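Long-range contact in reducing-end xylose-releasing exo-oligoxylanase Rex8A (Paenibacillus barcinonensis, PDB 6SUD), which hydrolyses linear and branched xylooligosaccharides as an exo-oligoxylanase, releasing xylose from their reducing ends: residues Q286-S298 against N329-A341. The protein carries 1 engineered substitution. Numbering follows the deposited sequence.
Sequences QVQQSNRIQAFFS and NAMASLAADGPDA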
loop_
_atom_site.group_PDB
_atom_site.type_symbol
_atom_site.label_atom_id
_atom_site.label_comp_id
_atom_site.label_asym_id
_atom_site.label_seq_id
_atom_site.Cartn_x
_atom_site.Cartn_y
_atom_site.Cartn_z
ATOM N N GLN A 286 1.157 16.892 7.307
ATOM C CA GLN A 286 0.865 16.040 6.125
ATOM C C GLN A 286 0.555 16.927 4.912
ATOM O O GLN A 286 0.984 16.597 3.774
ATOM C CB GLN A 286 -0.240 15.035 6.455
ATOM C CG GLN A 286 0.216 13.990 7.466
ATOM C CD GLN A 286 -0.846 12.976 7.810
ATOM O OE1 GLN A 286 -2.042 13.193 7.598
ATOM N NE2 GLN A 286 -0.403 11.864 8.381
ATOM N N VAL A 287 -0.113 18.055 5.145
ATOM C CA VAL A 287 -0.453 19.019 4.061
ATOM C C VAL A 287 0.851 19.579 3.495
ATOM O O VAL A 287 0.997 19.586 2.292
ATOM C CB VAL A 287 -1.415 20.103 4.576
ATOM C CG1 VAL A 287 -1.592 21.250 3.595
ATOM C CG2 VAL A 287 -2.762 19.492 4.945
ATOM N N GLN A 288 1.790 19.984 4.356
ATOM C CA GLN A 288 3.068 20.599 3.918
ATOM C C GLN A 288 3.927 19.540 3.212
ATOM O O GLN A 288 4.462 19.863 2.148
ATOM C CB GLN A 288 3.738 21.323 5.092
ATOM C CG GLN A 288 2.873 22.437 5.689
ATOM C CD GLN A 288 2.265 23.393 4.688
ATOM O OE1 GLN A 288 2.848 23.685 3.638
ATOM N NE2 GLN A 288 1.073 23.882 4.978
ATOM N N GLN A 289 4.011 18.318 3.748
ATOM C CA GLN A 289 4.731 17.178 3.131
ATOM C C GLN A 289 4.180 16.952 1.720
ATOM O O GLN A 289 4.971 16.837 0.792
ATOM C CB GLN A 289 4.597 15.904 3.966
ATOM C CG GLN A 289 4.983 14.633 3.222
ATOM C CD GLN A 289 6.417 14.604 2.766
ATOM O OE1 GLN A 289 7.273 15.313 3.290
ATOM N NE2 GLN A 289 6.683 13.782 1.760
ATOM N N SER A 290 2.856 16.896 1.569
ATOM C CA SER A 290 2.205 16.723 0.248
ATOM C C SER A 290 2.572 17.889 -0.691
ATOM O O SER A 290 2.919 17.619 -1.842
ATOM C CB SER A 290 0.726 16.531 0.412
ATOM O OG SER A 290 0.473 15.420 1.266
ATOM N N ASN A 291 2.486 19.135 -0.239
ATOM C CA ASN A 291 2.862 20.331 -1.049
ATOM C C ASN A 291 4.327 20.220 -1.521
ATOM O O ASN A 291 4.618 20.613 -2.670
ATOM C CB ASN A 291 2.646 21.630 -0.263
ATOM C CG ASN A 291 1.188 21.937 0.019
ATOM O OD1 ASN A 291 0.297 21.429 -0.649
ATOM N ND2 ASN A 291 0.923 22.778 1.000
ATOM N N ARG A 292 5.227 19.764 -0.644
ATOM C CA ARG A 292 6.692 19.729 -0.901
ATOM C C ARG A 292 6.996 18.736 -2.003
ATOM O O ARG A 292 7.680 19.129 -2.974
ATOM C CB ARG A 292 7.510 19.309 0.322
ATOM C CG ARG A 292 7.617 20.415 1.343
ATOM C CD ARG A 292 8.631 20.198 2.438
ATOM N NE ARG A 292 8.377 21.271 3.403
ATOM C CZ ARG A 292 7.981 21.123 4.666
ATOM N NH1 ARG A 292 7.816 19.921 5.197
ATOM N NH2 ARG A 292 7.787 22.191 5.418
ATOM N N ILE A 293 6.499 17.508 -1.869
ATOM C CA ILE A 293 6.824 16.482 -2.900
ATOM C C ILE A 293 6.203 16.916 -4.228
ATOM O O ILE A 293 6.880 16.748 -5.241
ATOM C CB ILE A 293 6.460 15.051 -2.467
ATOM C CG1 ILE A 293 7.311 14.049 -3.250
ATOM C CG2 ILE A 293 4.968 14.790 -2.567
ATOM C CD1 ILE A 293 7.099 12.597 -2.870
ATOM N N GLN A 294 5.002 17.510 -4.237
ATOM C CA GLN A 294 4.381 17.974 -5.515
ATOM C C GLN A 294 5.203 19.126 -6.101
ATOM O O GLN A 294 5.419 19.138 -7.301
ATOM C CB GLN A 294 2.920 18.368 -5.327
ATOM C CG GLN A 294 1.992 17.163 -5.319
ATOM C CD GLN A 294 0.537 17.551 -5.352
ATOM O OE1 GLN A 294 0.162 18.704 -5.118
ATOM N NE2 GLN A 294 -0.298 16.580 -5.676
ATOM N N ALA A 295 5.628 20.078 -5.274
ATOM C CA ALA A 295 6.537 21.169 -5.686
ATOM C C ALA A 295 7.809 20.560 -6.294
ATOM O O ALA A 295 8.243 21.054 -7.360
ATOM C CB ALA A 295 6.837 22.064 -4.515
ATOM N N PHE A 296 8.387 19.525 -5.660
ATOM C CA PHE A 296 9.647 18.894 -6.137
ATOM C C PHE A 296 9.459 18.390 -7.573
ATOM O O PHE A 296 10.368 18.605 -8.371
ATOM C CB PHE A 296 10.152 17.757 -5.240
ATOM C CG PHE A 296 11.468 17.191 -5.720
ATOM C CD1 PHE A 296 12.676 17.836 -5.465
ATOM C CD2 PHE A 296 11.493 16.045 -6.486
ATOM C CE1 PHE A 296 13.870 17.318 -5.950
ATOM C CE2 PHE A 296 12.681 15.547 -7.002
ATOM C CZ PHE A 296 13.869 16.174 -6.713
ATOM N N PHE A 297 8.312 17.799 -7.904
ATOM C CA PHE A 297 8.076 17.151 -9.225
ATOM C C PHE A 297 7.276 18.058 -10.169
ATOM O O PHE A 297 6.959 17.600 -11.280
ATOM C CB PHE A 297 7.400 15.789 -9.045
ATOM C CG PHE A 297 8.367 14.763 -8.525
ATOM C CD1 PHE A 297 9.431 14.335 -9.301
ATOM C CD2 PHE A 297 8.259 14.285 -7.227
ATOM C CE1 PHE A 297 10.341 13.409 -8.815
ATOM C CE2 PHE A 297 9.177 13.373 -6.738
ATOM C CZ PHE A 297 10.222 12.943 -7.523
ATOM N N SER A 298 6.990 19.302 -9.782
ATOM C CA SER A 298 6.050 20.178 -10.531
ATOM C C SER A 298 6.550 20.410 -11.965
ATOM O O SER A 298 5.708 20.363 -12.880
ATOM C CB SER A 298 5.799 21.467 -9.818
ATOM O OG SER A 298 6.994 22.185 -9.631
ATOM N N ASN A 329 2.287 10.861 -6.611
ATOM C CA ASN A 329 2.386 12.347 -6.612
ATOM C C ASN A 329 0.985 12.949 -6.766
ATOM O O ASN A 329 0.699 13.948 -6.109
ATOM C CB ASN A 329 3.316 12.863 -7.716
ATOM C CG ASN A 329 4.783 12.584 -7.453
ATOM O OD1 ASN A 329 5.202 12.415 -6.303
ATOM N ND2 ASN A 329 5.587 12.575 -8.509
ATOM N N ALA A 330 0.151 12.378 -7.635
ATOM C CA ALA A 330 -1.237 12.841 -7.854
ATOM C C ALA A 330 -2.071 12.535 -6.604
ATOM O O ALA A 330 -2.877 13.377 -6.205
ATOM C CB ALA A 330 -1.797 12.208 -9.102
ATOM N N MET A 331 -1.841 11.392 -5.969
ATOM C CA MET A 331 -2.640 10.969 -4.792
ATOM C C MET A 331 -2.387 11.929 -3.618
ATOM O O MET A 331 -3.300 12.075 -2.776
ATOM C CB MET A 331 -2.327 9.525 -4.403
ATOM C CG MET A 331 -3.235 8.992 -3.311
ATOM S SD MET A 331 -3.463 7.220 -3.360
ATOM C CE MET A 331 -4.223 6.969 -1.754
ATOM N N ALA A 332 -1.229 12.607 -3.612
ATOM C CA ALA A 332 -0.855 13.628 -2.606
ATOM C C ALA A 332 -1.834 14.810 -2.655
ATOM O O ALA A 332 -1.839 15.588 -1.692
ATOM C CB ALA A 332 0.559 14.099 -2.818
ATOM N N SER A 333 -2.631 14.931 -3.726
ATOM C CA SER A 333 -3.657 15.998 -3.877
ATOM C C SER A 333 -4.806 15.823 -2.871
ATOM O O SER A 333 -5.525 16.824 -2.644
ATOM C CB SER A 333 -4.135 16.106 -5.278
ATOM O OG SER A 333 -3.085 16.626 -6.096
ATOM N N LEU A 334 -4.991 14.638 -2.271
ATOM C CA LEU A 334 -5.945 14.499 -1.133
ATOM C C LEU A 334 -5.545 15.447 0.007
ATOM O O LEU A 334 -6.450 15.840 0.764
ATOM C CB LEU A 334 -6.020 13.054 -0.630
ATOM C CG LEU A 334 -6.842 12.087 -1.473
ATOM C CD1 LEU A 334 -6.638 10.652 -1.009
ATOM C CD2 LEU A 334 -8.310 12.453 -1.456
ATOM N N ALA A 335 -4.261 15.780 0.154
ATOM C CA ALA A 335 -3.755 16.580 1.298
ATOM C C ALA A 335 -3.196 17.930 0.841
ATOM O O ALA A 335 -3.355 18.909 1.574
ATOM C CB ALA A 335 -2.726 15.792 2.064
ATOM N N ALA A 336 -2.530 17.981 -0.312
ATOM C CA ALA A 336 -1.850 19.203 -0.805
ATOM C C ALA A 336 -2.900 20.293 -1.045
ATOM O O ALA A 336 -4.007 19.976 -1.538
ATOM C CB ALA A 336 -1.063 18.905 -2.059
ATOM N N ASP A 337 -2.575 21.529 -0.692
ATOM C CA ASP A 337 -3.416 22.720 -0.995
ATOM C C ASP A 337 -2.575 23.758 -1.742
ATOM O O ASP A 337 -2.981 24.945 -1.784
ATOM C CB ASP A 337 -4.005 23.293 0.288
ATOM C CG ASP A 337 -2.949 23.826 1.237
ATOM O OD1 ASP A 337 -1.755 23.796 0.860
ATOM O OD2 ASP A 337 -3.326 24.267 2.339
ATOM N N GLY A 338 -1.441 23.331 -2.303
ATOM C CA GLY A 338 -0.491 24.213 -3.009
ATOM C C GLY A 338 -0.868 24.408 -4.473
ATOM O O GLY A 338 -1.925 23.941 -4.910
ATOM N N PRO A 339 -0.006 25.098 -5.262
ATOM C CA PRO A 339 -0.338 25.460 -6.643
ATOM C C PRO A 339 -0.253 24.318 -7.667
ATOM O O PRO A 339 -0.504 24.565 -8.826
ATOM C CB PRO A 339 0.701 26.530 -7.000
ATOM C CG PRO A 339 1.896 26.255 -6.082
ATOM C CD PRO A 339 1.339 25.554 -4.860
ATOM N N ASP A 340 0.092 23.109 -7.223
ATOM C CA ASP A 340 0.394 21.963 -8.107
ATOM C C ASP A 340 -0.689 20.890 -7.974
ATOM O O ASP A 340 -0.720 20.002 -8.841
ATOM C CB ASP A 340 1.781 21.412 -7.777
ATOM C CG ASP A 340 2.864 22.465 -7.929
ATOM O OD1 ASP A 340 2.938 23.044 -9.043
ATOM O OD2 ASP A 340 3.601 22.731 -6.929
ATOM N N ALA A 341 -1.521 20.927 -6.930
ATOM C CA ALA A 341 -2.496 19.844 -6.651
ATOM C C ALA A 341 -3.372 19.626 -7.889
ATOM O O ALA A 341 -3.489 18.469 -8.358
ATOM C CB ALA A 341 -3.339 20.158 -5.442
HETATM O O HOH W 1 -1.271 25.256 4.162
HETATM O O HOH W 2 3.155 22.366 -4.230
HETATM O O HOH W 3 0.560 21.548 -4.332
#
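Gln294 and Asn291 reach from helix 285-297 to the end of helix 322-331 and the connection that follows it, within the (alpha/alpha)6 barrel of this family 8 glycosidase and away from its xylose sites. The Gln294 chain is extended beyond CG, and NE2 gives both hydrogens. One goes to Asn329 O in the helix at 2.8 Å, almost straight at 177°. The other goes to Ser333 OG in the 3-10 segment, also 2.8 Å from NE2. Both acceptors lie within 3° of the amide plane, which fixes the rotation of the group. Gln294 OE1 lies against Ala336 CB and accepts from a water at 3.0 Å. Were Gln294 an alanine, Asn329 O and Ser333 OG would probably lose their common donor, and a gap would probably open beside Ala336 and Ala341. One turn earlier, Asn291 OD1 takes Asp337 N on an in-plane lone pair at 2.9 Å, plus a weak bond from Gly338 N. Its ND2 donates to Asp337 OD1 at 2.9 Å, the amide and carboxylate planes 18° apart. At the far end the Asn329 amide lies obliquely against Phe297, Asn329 ND2 being 3.4 Å from Phe297 CD2, and Tyr305 packs edge-to-face with that ring. Ser290 CB packs on Ala332 O (3.4 Å) at the 3-10 segment; Ser290 OG, bonded to Gln286 O, sits 3.3 Å from Ala335 CB.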